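Local atomic coordinates of Mlr3007 protein (Mesorhizobium loti, PDB entry 3QQM), a protein that probably transfers the amino group of leucine, isoleucine or valine to 2-oxoglutarate, with pyridoxal 5'-phosphate as cofactor. Residues Pro89-Leu93 and Leu212-Ile216; Asp138-Leu142 and Gly152-Val157; Val165-Leu171 and Arg189-Tyr195. One frame throughout, in Å; residues are numbered along the deposited sequence.

Contact 2 is a buried contact, whereas contacts 1 and 3 are only partly buried. Contacts 1 and 2 reach the same mixed sheet: contact 1 fastens the loop after strand 83-89 to the approach of strand 214-220, and contact 2 holds the turn around 153-155, between strands 149-152 and 156-160, against strand 139-143. Contact 3 pairs the short parallel strands 166-169 and 190-193, and meets contact 2 where Thr168 OG1 probably bonds Val157 O. The chemistry follows the place. A water and a guanidinium bridge the partly exposed loop of contact 1, a carboxylate gathers donors inside contact 2, and backbone hydrogen bonds dominate contact 3, with charged side chains at its margins.

Contact 1: residues Pro89-Leu93 and Leu212-Ile216; sequences PYEPL and LRGLI
The Arg213 guanidinium has Leu93 CD2 over one face and two acceptors at its edge, Glu91 O and a water, both in its plane. The Tyr90 ring next to it is inclined to the guanidinium by 38°. Tyr90 also carries Pro92 N of its own segment over the centre of one face, 3.9 Å above the plane, because the chain passes over that face as it runs on from Tyr90.

NH1 does the polar work. It donates to Glu91 O at 3.0 Å in an almost straight bond (172° at the hydrogen), and also to the water, 2.9 Å away. That water accepts from Leu93 N as well and is hydrogen-bonded to Tyr90 OH, so a single molecule ties the phenol, a backbone amide and the guanidinium together. Arginine suits the place because it is long enough, extended from CG to NE, to bring its terminal nitrogen to a loop carbonyl.

Segment 89-93 opens the connection that leaves the antiparallel sheet at strand 83-89 and leads to strand 99-103 of the mixed sheet; class-IV aminotransferases are built from two such parts joined by a linker. The contact therefore pins the start of this connection to the turn before strand 214-220.

Apolar packing lies beside the polar cluster. With CG anti to the backbone N (chi1 169°), Tyr90 stretches its ring across to Leu212, where CD1 meets CD1 of the leucine at 3.8 Å. At the other end Leu93 CD1 touches Ile216 CG2 at 3.7 Å, the two side chains crossing at about a right angle, and both residues also pack on Trp99. Leu212 O accepts from Arg23 NE, and Arg213 N donates to Asn210 OD1.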
ATOM      1  N   PRO A  89      16.732   3.110  -7.772  1.00 20.08           N
ATOM      2  CA  PRO A  89      16.074   2.893  -9.060  1.00 20.59           C
ATOM      3  C   PRO A  89      14.835   2.007  -9.001  1.00 20.69           C
ATOM      4  O   PRO A  89      14.855   0.957  -8.387  1.00 20.56           O
ATOM      5  CB  PRO A  89      17.172   2.214  -9.909  1.00 21.41           C
ATOM      6  CG  PRO A  89      18.421   2.624  -9.307  1.00 21.57           C
ATOM      7  CD  PRO A  89      18.153   2.749  -7.825  1.00 20.75           C
ATOM      8  N   TYR A  90      13.756   2.459  -9.628  1.00 21.42           N
ATOM      9  CA  TYR A  90      12.528   1.683  -9.698  1.00 21.91           C
ATOM     10  C   TYR A  90      12.730   0.549 -10.696  1.00 23.39           C
ATOM     11  O   TYR A  90      13.283   0.755 -11.772  1.00 23.58           O
ATOM     12  CB  TYR A  90      11.360   2.570 -10.111  1.00 21.51           C
ATOM     13  CG  TYR A  90      10.079   1.827 -10.463  1.00 21.51           C
ATOM     14  CD1 TYR A  90       9.463   0.980  -9.542  1.00 21.78           C
ATOM     15  CD2 TYR A  90       9.444   2.025 -11.692  1.00 21.29           C
ATOM     16  CE1 TYR A  90       8.268   0.310  -9.857  1.00 21.32           C
ATOM     17  CE2 TYR A  90       8.245   1.364 -12.003  1.00 21.03           C
ATOM     18  CZ  TYR A  90       7.672   0.514 -11.085  1.00 20.76           C
ATOM     19  OH  TYR A  90       6.496  -0.141 -11.373  1.00 21.70           O
ATOM     20  N   GLU A  91      12.321  -0.658 -10.318  1.00 24.50           N
ATOM     21  CA  GLU A  91      12.477  -1.826 -11.203  1.00 26.15           C
ATOM     22  C   GLU A  91      11.101  -2.273 -11.610  1.00 25.93           C
ATOM     23  O   GLU A  91      10.482  -3.059 -10.937  1.00 26.11           O
ATOM     24  CB  GLU A  91      13.239  -2.933 -10.471  1.00 26.85           C
ATOM     25  CG  GLU A  91      14.654  -2.493  -9.974  1.00 29.10           C
ATOM     26  CD  GLU A  91      15.367  -3.595  -9.171  1.00 32.52           C
ATOM     27  OE1 GLU A  91      14.663  -4.489  -8.613  1.00 34.41           O
ATOM     28  OE2 GLU A  91      16.621  -3.568  -9.099  1.00 34.42           O
ATOM     29  N   PRO A  92      10.606  -1.778 -12.725  1.00 26.54           N
ATOM     30  CA  PRO A  92       9.238  -2.188 -13.020  1.00 26.56           C
ATOM     31  C   PRO A  92       9.080  -3.673 -13.291  1.00 27.33           C
ATOM     32  O   PRO A  92      10.057  -4.356 -13.616  1.00 27.69           O
ATOM     33  CB  PRO A  92       8.907  -1.391 -14.282  1.00 26.85           C
ATOM     34  CG  PRO A  92      10.245  -1.186 -14.969  1.00 27.44           C
ATOM     35  CD  PRO A  92      11.307  -1.239 -13.908  1.00 27.18           C
ATOM     36  N   LEU A  93       7.857  -4.174 -13.102  1.00 27.39           N
ATOM     37  CA  LEU A  93       7.553  -5.564 -13.412  1.00 28.34           C
ATOM     38  C   LEU A  93       7.353  -5.657 -14.918  1.00 29.55           C
ATOM     39  O   LEU A  93       6.862  -4.697 -15.543  1.00 29.56           O
ATOM     40  CB  LEU A  93       6.255  -6.028 -12.738  1.00 27.67           C
ATOM     41  CG  LEU A  93       6.137  -6.038 -11.202  1.00 26.86           C
ATOM     42  CD1 LEU A  93       4.754  -6.501 -10.820  1.00 26.21           C
ATOM     43  CD2 LEU A  93       7.185  -6.924 -10.555  1.00 26.81           C
ATOM     44  N   LEU A 212       3.215   2.767  -6.029  1.00 13.48           N
ATOM     45  CA  LEU A 212       4.501   2.538  -6.616  1.00 14.33           C
ATOM     46  C   LEU A 212       4.420   1.774  -7.935  1.00 15.03           C
ATOM     47  O   LEU A 212       5.007   2.193  -8.920  1.00 15.20           O
ATOM     48  CB  LEU A 212       5.403   1.771  -5.652  1.00 13.99           C
ATOM     49  CG  LEU A 212       6.763   1.382  -6.218  1.00 14.95           C
ATOM     50  CD1 LEU A 212       7.549   2.645  -6.678  1.00 13.53           C
ATOM     51  CD2 LEU A 212       7.581   0.497  -5.216  1.00 13.86           C
ATOM     52  N   ARG A 213       3.660   0.686  -7.958  1.00 15.58           N
ATOM     53  CA  ARG A 213       3.623  -0.174  -9.156  1.00 16.55           C
ATOM     54  C   ARG A 213       2.416  -0.105 -10.048  1.00 16.50           C
ATOM     55  O   ARG A 213       2.465  -0.647 -11.133  1.00 17.32           O
ATOM     56  CB  ARG A 213       3.795  -1.645  -8.743  1.00 16.67           C
ATOM     57  CG  ARG A 213       5.100  -1.919  -8.086  1.00 18.15           C
ATOM     58  CD  ARG A 213       5.429  -3.398  -8.000  1.00 19.94           C
ATOM     59  NE  ARG A 213       6.747  -3.605  -7.374  1.00 21.10           N
ATOM     60  CZ  ARG A 213       7.896  -3.574  -8.036  1.00 22.68           C
ATOM     61  NH1 ARG A 213       7.925  -3.361  -9.342  1.00 23.45           N
ATOM     62  NH2 ARG A 213       9.030  -3.731  -7.385  1.00 24.40           N
ATOM     63  N   GLY A 214       1.357   0.559  -9.631  1.00 16.02           N
ATOM     64  CA  GLY A 214       0.134   0.565 -10.428  1.00 16.29           C
ATOM     65  C   GLY A 214      -0.544  -0.800 -10.250  1.00 16.46           C
ATOM     66  O   GLY A 214      -0.218  -1.528  -9.291  1.00 16.15           O
ATOM     67  N   LEU A 215      -1.503  -1.146 -11.131  1.00 16.81           N
ATOM     68  CA  LEU A 215      -2.176  -2.453 -11.054  1.00 17.04           C
ATOM     69  C   LEU A 215      -1.291  -3.577 -11.555  1.00 17.34           C
ATOM     70  O   LEU A 215      -0.573  -3.451 -12.563  1.00 17.79           O
ATOM     71  CB  LEU A 215      -3.482  -2.466 -11.844  1.00 17.67           C
ATOM     72  CG  LEU A 215      -4.623  -1.653 -11.249  1.00 17.25           C
ATOM     73  CD1 LEU A 215      -5.753  -1.537 -12.233  1.00 17.38           C
ATOM     74  CD2 LEU A 215      -5.092  -2.283  -9.914  1.00 16.19           C
ATOM     75  N   ILE A 216      -1.347  -4.681 -10.829  1.00 17.33           N
ATOM     76  CA  ILE A 216      -0.590  -5.854 -11.133  1.00 17.75           C
ATOM     77  C   ILE A 216      -1.569  -7.008 -11.345  1.00 18.68           C
ATOM     78  O   ILE A 216      -2.322  -7.366 -10.437  1.00 18.22           O
ATOM     79  CB  ILE A 216       0.345  -6.208  -9.991  1.00 17.56           C
ATOM     80  CG1 ILE A 216       1.246  -5.011  -9.630  1.00 16.95           C
ATOM     81  CG2 ILE A 216       1.194  -7.437 -10.357  1.00 17.31           C
ATOM     82  CD1 ILE A 216       1.978  -5.188  -8.319  1.00 15.74           C
TER
HETATM   83  O   HOH W   1       6.168  -2.596 -11.513  1.00 23.54           O

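Contact 2: residues Asp138-Leu142 and Gly152-Val157; sequences DEVLL and GTITNV. With EDO (1,2-ethanediol), chain T; EDO (1,2-ethanediol), chain B.
Glu139 and the 153-155 turn are joined by a cluster of hydrogen bonds on one carboxylate. OE2 takes Ile154 N on its syn lone pair at 2.9 Å, nearly straight at 170°, and Thr155 OG1 on its anti lone pair at 2.7 Å. OE1 accepts Thr153 OG1 on its syn side at 2.8 Å and, on the anti side but out of the carboxylate plane, the following amide, Val140 N. Four protein donors thus hold the group and fix its rotation, which would probably favour the charged form in this buried place. The chain gets there by bending at chi2 (60°) after CG leaves anti to the backbone N. Threonine suits both turn positions because its short side chain puts a hydroxyl on the carboxylate; the methyl of Thr153 packs on Val140 and Leu142.

Among the backbone contacts, Thr153 N donates to Val140 O at 3.2 Å, and Gly152 CA brings a C-H to the same oxygen. Leu141 and Gly152 form an antiparallel non-hydrogen-bonded pair. A side chain on Gly152 would collide with Glu139 OE2, which explains the glycine. The segment matches the class-IV signature beginning at Glu151, a region that in relatives borders the cofactor.

Apolar contacts finish the fit: Leu141 CD2 meets Val157 CG2 at 3.7 Å, and Leu142 CD1 lies 4.0 Å from Thr153 CG2. An ethanediol, probably from the crystallisation liquor, touches Ile154 CD1.

Strands 139-143 and 149-152 are antiparallel neighbours at one edge of the mixed sheet, while strand 156-160 is its opposite outermost strand. Helix 123-130 packs on Val140 and Leu142, strand 99-103 flanks Glu139 and Leu141, and strand 205-210 lies against Thr155 and Val157.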
ATOM      1  N   ASP A 138       3.622 -14.295  -4.636  1.00 20.03           N
ATOM      2  CA  ASP A 138       4.272 -13.021  -4.902  1.00 19.84           C
ATOM      3  C   ASP A 138       3.671 -12.013  -3.926  1.00 19.13           C
ATOM      4  O   ASP A 138       4.361 -11.070  -3.475  1.00 18.96           O
ATOM      5  CB  ASP A 138       4.044 -12.621  -6.340  1.00 20.13           C
ATOM      6  CG  ASP A 138       4.715 -13.575  -7.309  1.00 21.39           C
ATOM      7  OD1 ASP A 138       5.980 -13.564  -7.358  1.00 22.25           O
ATOM      8  OD2 ASP A 138       3.992 -14.305  -8.031  1.00 21.45           O
ATOM      9  N   GLU A 139       2.400 -12.253  -3.553  1.00 18.47           N
ATOM     10  CA  GLU A 139       1.693 -11.414  -2.585  1.00 17.60           C
ATOM     11  C   GLU A 139       0.742 -12.274  -1.753  1.00 17.42           C
ATOM     12  O   GLU A 139       0.169 -13.235  -2.233  1.00 17.68           O
ATOM     13  CB  GLU A 139       0.960 -10.264  -3.298  1.00 17.23           C
ATOM     14  CG  GLU A 139       0.074  -9.334  -2.436  1.00 17.00           C
ATOM     15  CD  GLU A 139       0.832  -8.599  -1.313  1.00 17.65           C
ATOM     16  OE1 GLU A 139       1.541  -9.254  -0.530  1.00 17.02           O
ATOM     17  OE2 GLU A 139       0.621  -7.370  -1.153  1.00 18.50           O
ATOM     18  N   VAL A 140       0.580 -11.888  -0.494  1.00 17.09           N
ATOM     19  CA  VAL A 140      -0.233 -12.595   0.452  1.00 16.64           C
ATOM     20  C   VAL A 140      -1.394 -11.731   0.865  1.00 16.44           C
ATOM     21  O   VAL A 140      -1.200 -10.579   1.266  1.00 16.41           O
ATOM     22  CB  VAL A 140       0.629 -12.945   1.705  1.00 16.86           C
ATOM     23  CG1 VAL A 140      -0.187 -13.669   2.779  1.00 15.99           C
ATOM     24  CG2 VAL A 140       1.799 -13.769   1.288  1.00 16.18           C
ATOM     25  N   LEU A 141      -2.604 -12.277   0.784  1.00 16.25           N
ATOM     26  CA  LEU A 141      -3.777 -11.541   1.186  1.00 15.81           C
ATOM     27  C   LEU A 141      -4.159 -11.887   2.621  1.00 15.88           C
ATOM     28  O   LEU A 141      -3.891 -12.998   3.103  1.00 16.49           O
ATOM     29  CB  LEU A 141      -4.969 -11.848   0.275  1.00 15.89           C
ATOM     30  CG  LEU A 141      -4.808 -11.665  -1.240  1.00 16.21           C
ATOM     31  CD1 LEU A 141      -6.159 -11.891  -1.949  1.00 14.96           C
ATOM     32  CD2 LEU A 141      -4.231 -10.278  -1.570  1.00 15.10           C
ATOM     33  N   LEU A 142      -4.777 -10.917   3.297  1.00 15.34           N
ATOM     34  CA  LEU A 142      -5.267 -11.076   4.653  1.00 15.32           C
ATOM     35  C   LEU A 142      -6.769 -10.759   4.692  1.00 15.26           C
ATOM     36  O   LEU A 142      -7.230  -9.822   4.036  1.00 14.85           O
ATOM     37  CB  LEU A 142      -4.558 -10.117   5.630  1.00 14.99           C
ATOM     38  CG  LEU A 142      -3.047 -10.259   5.832  1.00 15.03           C
ATOM     39  CD1 LEU A 142      -2.325  -9.663   4.638  1.00 15.18           C
ATOM     40  CD2 LEU A 142      -2.605  -9.564   7.101  1.00 13.15           C
ATOM     41  N   GLY A 152      -3.597  -6.834   0.558  1.00 13.41           N
ATOM     42  CA  GLY A 152      -2.358  -7.577   0.528  1.00 13.46           C
ATOM     43  C   GLY A 152      -1.428  -6.941   1.559  1.00 13.38           C
ATOM     44  O   GLY A 152      -1.743  -5.872   2.121  1.00 13.24           O
ATOM     45  N   THR A 153      -0.305  -7.585   1.834  1.00 13.39           N
ATOM     46  CA  THR A 153       0.661  -7.035   2.752  1.00 13.62           C
ATOM     47  C   THR A 153       1.193  -5.657   2.266  1.00 13.77           C
ATOM     48  O   THR A 153       1.562  -4.811   3.089  1.00 14.03           O
ATOM     49  CB  THR A 153       1.867  -7.969   2.925  1.00 14.39           C
ATOM     50  OG1 THR A 153       2.642  -8.009   1.710  1.00 14.00           O
ATOM     51  CG2 THR A 153       1.404  -9.391   3.328  1.00 14.04           C
ATOM     52  N   ILE A 154       1.261  -5.433   0.949  1.00 13.86           N
ATOM     53  CA  ILE A 154       1.753  -4.142   0.435  1.00 14.17           C
ATOM     54  C   ILE A 154       0.915  -3.597  -0.714  1.00 13.79           C
ATOM     55  O   ILE A 154       1.348  -2.683  -1.442  1.00 13.64           O
ATOM     56  CB  ILE A 154       3.241  -4.217  -0.030  1.00 14.59           C
ATOM     57  CG1 ILE A 154       3.384  -5.236  -1.165  1.00 15.89           C
ATOM     58  CG2 ILE A 154       4.145  -4.550   1.137  1.00 14.66           C
ATOM     59  CD1 ILE A 154       4.797  -5.349  -1.766  1.00 17.79           C
ATOM     60  N   THR A 155      -0.286  -4.134  -0.861  1.00 13.64           N
ATOM     61  CA  THR A 155      -1.168  -3.742  -1.938  1.00 13.46           C
ATOM     62  C   THR A 155      -2.623  -3.798  -1.526  1.00 13.39           C
ATOM     63  O   THR A 155      -2.959  -4.390  -0.516  1.00 13.07           O
ATOM     64  CB  THR A 155      -1.041  -4.727  -3.116  1.00 13.85           C
ATOM     65  OG1 THR A 155      -1.242  -6.056  -2.633  1.00 14.02           O
ATOM     66  CG2 THR A 155       0.339  -4.674  -3.790  1.00 13.73           C
ATOM     67  N   ASN A 156      -3.465  -3.119  -2.309  1.00 13.17           N
ATOM     68  CA  ASN A 156      -4.898  -3.186  -2.170  1.00 12.85           C
ATOM     69  C   ASN A 156      -5.352  -4.154  -3.275  1.00 12.95           C
ATOM     70  O   ASN A 156      -4.655  -4.318  -4.269  1.00 12.48           O
ATOM     71  CB  ASN A 156      -5.543  -1.817  -2.312  1.00 12.50           C
ATOM     72  CG  ASN A 156      -5.328  -0.935  -1.080  1.00 12.36           C
ATOM     73  OD1 ASN A 156      -4.712   0.128  -1.161  1.00 10.53           O
ATOM     74  ND2 ASN A 156      -5.816  -1.399   0.078  1.00 11.48           N
ATOM     75  N   VAL A 157      -6.516  -4.776  -3.087  1.00 12.91           N
ATOM     76  CA  VAL A 157      -7.063  -5.778  -4.007  1.00 13.02           C
ATOM     77  C   VAL A 157      -8.153  -5.197  -4.883  1.00 13.59           C
ATOM     78  O   VAL A 157      -8.947  -4.392  -4.436  1.00 13.46           O
ATOM     79  CB  VAL A 157      -7.650  -6.965  -3.204  1.00 13.31           C
ATOM     80  CG1 VAL A 157      -8.241  -8.036  -4.145  1.00 12.51           C
ATOM     81  CG2 VAL A 157      -6.585  -7.560  -2.297  1.00 11.54           C
TER
HETATM   82  C1  EDO T 275       6.466  -8.124  -0.707  1.00 28.40           C
HETATM   83  O1  EDO T 275       7.505  -8.898  -0.103  1.00 28.94           O
HETATM   84  C2  EDO T 275       5.632  -9.016  -1.626  1.00 27.31           C
HETATM   85  O2  EDO T 275       4.528  -9.592  -0.931  1.00 24.83           O
HETATM   86  C1  EDO B 306       8.312 -15.941  -9.060  1.00 60.48           C
HETATM   87  O1  EDO B 306       7.427 -14.812  -9.086  1.00 59.99           O
HETATM   88  C2  EDO B 306       7.765 -17.032  -8.142  1.00 60.55           C
HETATM   89  O2  EDO B 306       6.358 -17.256  -8.359  1.00 60.73           O

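Contact 3: residues Val165-Leu171 and Arg189-Tyr195; sequences VLATPRL and RAEEAIY
Tyr195 sets CG between its backbone N and carbonyl carbon (chi1 50°), a setting that turns the ring back toward Ala167 and Pro169; Glu192, by contrast, extends beyond CG to reach Leu171. The setting is a beta-alpha-beta crossover: strands 166-169 and 190-193 run parallel, linked through helix 179-186, and Tyr195 follows the second strand.

The backbone holds the pair together. Leu166 N donates to Arg189 O at 3.0 Å and Glu191 N to Leu166 O; the exchange continues through Thr168 N to Glu191 O, Ala193 N to Thr168 O and Arg170 N to Ala193 O. Alanines suit the close spacing, with Ala167 CB and Ala193 CB 3.9 Å apart.

Tyr195 OH donates to Ala167 O at 2.8 Å from above the carbonyl plane, and sits 3.3 Å from Pro169 CD. A phenylalanine in its place has no hydroxyl, and would probably leave Ala167 O without this donor and the ring freer to shift, though its packing on Pro169 CD and Ala167 CB could remain.

At the exposed margin Val165 CG1 leans on Glu191 CD at 3.5 Å. Glu192 OE2 receives Leu171 N at 3.1 Å from above the carboxylate plane and also forms a salt bridge with Arg181 of the connecting helix. Arg170, whose NH2 pairs with Asp172, has Ile194 CD1 over the centre of its guanidinium, 4.0 Å above the plane.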
ATOM      1  N   VAL A 165     -15.895  -3.251 -13.577  1.00 20.94           N
ATOM      2  CA  VAL A 165     -15.648  -2.432 -12.411  1.00 19.83           C
ATOM      3  C   VAL A 165     -14.671  -3.165 -11.490  1.00 18.87           C
ATOM      4  O   VAL A 165     -14.775  -4.369 -11.327  1.00 18.99           O
ATOM      5  CB  VAL A 165     -16.954  -2.106 -11.669  1.00 19.90           C
ATOM      6  CG1 VAL A 165     -16.656  -1.430 -10.336  1.00 19.68           C
ATOM      7  CG2 VAL A 165     -17.844  -1.227 -12.536  1.00 19.72           C
ATOM      8  N   LEU A 166     -13.687  -2.441 -10.958  1.00 17.71           N
ATOM      9  CA  LEU A 166     -12.705  -3.008 -10.048  1.00 17.06           C
ATOM     10  C   LEU A 166     -13.248  -2.938  -8.599  1.00 16.48           C
ATOM     11  O   LEU A 166     -13.194  -1.901  -7.946  1.00 16.31           O
ATOM     12  CB  LEU A 166     -11.364  -2.280 -10.201  1.00 16.69           C
ATOM     13  CG  LEU A 166     -10.708  -2.450 -11.614  1.00 17.72           C
ATOM     14  CD1 LEU A 166      -9.575  -1.431 -11.832  1.00 17.64           C
ATOM     15  CD2 LEU A 166     -10.210  -3.869 -11.892  1.00 15.91           C
ATOM     16  N   ALA A 167     -13.821  -4.042  -8.139  1.00 16.37           N
ATOM     17  CA  ALA A 167     -14.400  -4.134  -6.797  1.00 15.89           C
ATOM     18  C   ALA A 167     -13.252  -4.270  -5.833  1.00 14.98           C
ATOM     19  O   ALA A 167     -12.440  -5.162  -5.984  1.00 15.40           O
ATOM     20  CB  ALA A 167     -15.367  -5.341  -6.697  1.00 15.73           C
ATOM     21  N   THR A 168     -13.163  -3.349  -4.884  1.00 14.39           N
ATOM     22  CA  THR A 168     -12.090  -3.322  -3.900  1.00 13.87           C
ATOM     23  C   THR A 168     -12.715  -3.292  -2.502  1.00 14.02           C
ATOM     24  O   THR A 168     -13.747  -2.633  -2.310  1.00 13.58           O
ATOM     25  CB  THR A 168     -11.193  -2.081  -4.126  1.00 13.94           C
ATOM     26  OG1 THR A 168      -9.972  -2.233  -3.407  1.00 13.54           O
ATOM     27  CG2 THR A 168     -11.902  -0.771  -3.701  1.00 12.52           C
ATOM     28  N   PRO A 169     -12.114  -4.010  -1.528  1.00 14.29           N
ATOM     29  CA  PRO A 169     -12.702  -4.053  -0.207  1.00 14.75           C
ATOM     30  C   PRO A 169     -13.017  -2.674   0.416  1.00 15.15           C
ATOM     31  O   PRO A 169     -12.196  -1.751   0.372  1.00 15.06           O
ATOM     32  CB  PRO A 169     -11.654  -4.803   0.598  1.00 14.54           C
ATOM     33  CG  PRO A 169     -11.055  -5.709  -0.354  1.00 14.19           C
ATOM     34  CD  PRO A 169     -10.951  -4.911  -1.603  1.00 14.43           C
ATOM     35  N   ARG A 170     -14.209  -2.584   0.998  1.00 15.88           N
ATOM     36  CA  ARG A 170     -14.691  -1.376   1.657  1.00 16.45           C
ATOM     37  C   ARG A 170     -13.803  -1.116   2.841  1.00 16.05           C
ATOM     38  O   ARG A 170     -13.417  -2.031   3.543  1.00 15.58           O
ATOM     39  CB  ARG A 170     -16.154  -1.554   2.077  1.00 17.01           C
ATOM     40  CG  ARG A 170     -16.888  -0.275   2.283  1.00 18.91           C
ATOM     41  CD  ARG A 170     -18.397  -0.490   2.403  1.00 20.87           C
ATOM     42  NE  ARG A 170     -18.780  -1.022   3.701  1.00 22.37           N
ATOM     43  CZ  ARG A 170     -20.019  -1.378   4.031  1.00 24.13           C
ATOM     44  NH1 ARG A 170     -20.999  -1.348   3.137  1.00 24.33           N
ATOM     45  NH2 ARG A 170     -20.266  -1.812   5.256  1.00 24.58           N
ATOM     46  N   LEU A 171     -13.511   0.153   3.074  1.00 16.33           N
ATOM     47  CA  LEU A 171     -12.591   0.571   4.112  1.00 16.27           C
ATOM     48  C   LEU A 171     -12.914   0.039   5.534  1.00 16.69           C
ATOM     49  O   LEU A 171     -11.985  -0.350   6.272  1.00 16.41           O
ATOM     50  CB  LEU A 171     -12.501   2.091   4.129  1.00 16.41           C
ATOM     51  CG  LEU A 171     -11.281   2.635   4.860  1.00 17.17           C
ATOM     52  CD1 LEU A 171      -9.987   2.110   4.180  1.00 16.25           C
ATOM     53  CD2 LEU A 171     -11.339   4.179   4.886  1.00 18.23           C
ATOM     54  N   ARG A 189     -13.345   4.037 -11.540  1.00 20.38           N
ATOM     55  CA  ARG A 189     -12.857   2.752 -12.052  1.00 20.56           C
ATOM     56  C   ARG A 189     -12.978   1.641 -11.019  1.00 20.20           C
ATOM     57  O   ARG A 189     -13.176   0.484 -11.370  1.00 20.41           O
ATOM     58  CB  ARG A 189     -11.415   2.865 -12.489  1.00 20.47           C
ATOM     59  CG  ARG A 189     -11.215   3.855 -13.580  1.00 21.34           C
ATOM     60  CD  ARG A 189      -9.792   3.863 -14.042  1.00 21.23           C
ATOM     61  NE  ARG A 189      -9.646   4.844 -15.082  1.00 22.34           N
ATOM     62  CZ  ARG A 189     -10.027   4.655 -16.346  1.00 23.42           C
ATOM     63  NH1 ARG A 189     -10.595   3.511 -16.742  1.00 22.53           N
ATOM     64  NH2 ARG A 189      -9.850   5.624 -17.219  1.00 23.99           N
ATOM     65  N   ALA A 190     -12.816   1.985  -9.747  1.00 19.71           N
ATOM     66  CA  ALA A 190     -12.970   1.028  -8.685  1.00 19.43           C
ATOM     67  C   ALA A 190     -14.208   1.401  -7.858  1.00 19.65           C
ATOM     68  O   ALA A 190     -14.641   2.562  -7.864  1.00 19.93           O
ATOM     69  CB  ALA A 190     -11.730   1.015  -7.817  1.00 18.75           C
ATOM     70  N   GLU A 191     -14.788   0.414  -7.184  1.00 19.48           N
ATOM     71  CA  GLU A 191     -15.941   0.619  -6.315  1.00 20.11           C
ATOM     72  C   GLU A 191     -15.758  -0.210  -5.066  1.00 19.41           C
ATOM     73  O   GLU A 191     -15.154  -1.271  -5.104  1.00 18.57           O
ATOM     74  CB  GLU A 191     -17.247   0.223  -6.979  1.00 21.10           C
ATOM     75  CG  GLU A 191     -17.722   1.195  -8.038  1.00 23.92           C
ATOM     76  CD  GLU A 191     -18.956   0.709  -8.780  1.00 27.64           C
ATOM     77  OE1 GLU A 191     -19.540  -0.337  -8.369  1.00 29.50           O
ATOM     78  OE2 GLU A 191     -19.342   1.383  -9.787  1.00 30.70           O
ATOM     79  N   GLU A 192     -16.266   0.300  -3.956  1.00 19.15           N
ATOM     80  CA  GLU A 192     -16.161  -0.412  -2.714  1.00 18.95           C
ATOM     81  C   GLU A 192     -17.073  -1.634  -2.709  1.00 18.88           C
ATOM     82  O   GLU A 192     -18.148  -1.647  -3.328  1.00 19.32           O
ATOM     83  CB  GLU A 192     -16.404   0.504  -1.507  1.00 18.94           C
ATOM     84  CG  GLU A 192     -15.187   1.422  -1.216  1.00 19.22           C
ATOM     85  CD  GLU A 192     -15.310   2.153   0.103  1.00 19.42           C
ATOM     86  OE1 GLU A 192     -16.393   2.697   0.341  1.00 20.46           O
ATOM     87  OE2 GLU A 192     -14.320   2.181   0.893  1.00 18.94           O
ATOM     88  N   ALA A 193     -16.602  -2.683  -2.063  1.00 18.23           N
ATOM     89  CA  ALA A 193     -17.362  -3.924  -1.999  1.00 18.41           C
ATOM     90  C   ALA A 193     -16.825  -4.816  -0.889  1.00 17.72           C
ATOM     91  O   ALA A 193     -15.845  -4.504  -0.276  1.00 16.94           O
ATOM     92  CB  ALA A 193     -17.326  -4.651  -3.371  1.00 18.18           C
ATOM     93  N   ILE A 194     -17.522  -5.913  -0.641  1.00 18.40           N
ATOM     94  CA  ILE A 194     -17.161  -6.868   0.390  1.00 18.24           C
ATOM     95  C   ILE A 194     -17.151  -8.259  -0.234  1.00 18.33           C
ATOM     96  O   ILE A 194     -18.079  -8.644  -0.943  1.00 18.33           O
ATOM     97  CB  ILE A 194     -18.174  -6.850   1.523  1.00 18.53           C
ATOM     98  CG1 ILE A 194     -18.335  -5.434   2.073  1.00 19.25           C
ATOM     99  CG2 ILE A 194     -17.751  -7.790   2.632  1.00 18.05           C
ATOM    100  CD1 ILE A 194     -19.496  -5.305   3.103  1.00 20.12           C
ATOM    101  N   TYR A 195     -16.090  -9.001   0.009  1.00 18.10           N
ATOM    102  CA  TYR A 195     -15.989 -10.350  -0.523  1.00 18.58           C
ATOM    103  C   TYR A 195     -14.934 -11.180   0.214  1.00 18.69           C
ATOM    104  O   TYR A 195     -14.027 -10.644   0.835  1.00 18.27           O
ATOM    105  CB  TYR A 195     -15.740 -10.329  -2.048  1.00 18.63           C
ATOM    106  CG  TYR A 195     -14.611  -9.428  -2.535  1.00 18.02           C
ATOM    107  CD1 TYR A 195     -13.280  -9.775  -2.365  1.00 17.89           C
ATOM    108  CD2 TYR A 195     -14.882  -8.288  -3.250  1.00 18.26           C
ATOM    109  CE1 TYR A 195     -12.255  -8.953  -2.852  1.00 17.02           C
ATOM    110  CE2 TYR A 195     -13.860  -7.488  -3.772  1.00 17.31           C
ATOM    111  CZ  TYR A 195     -12.565  -7.813  -3.554  1.00 16.80           C
ATOM    112  OH  TYR A 195     -11.582  -6.980  -4.052  1.00 15.76           O
TER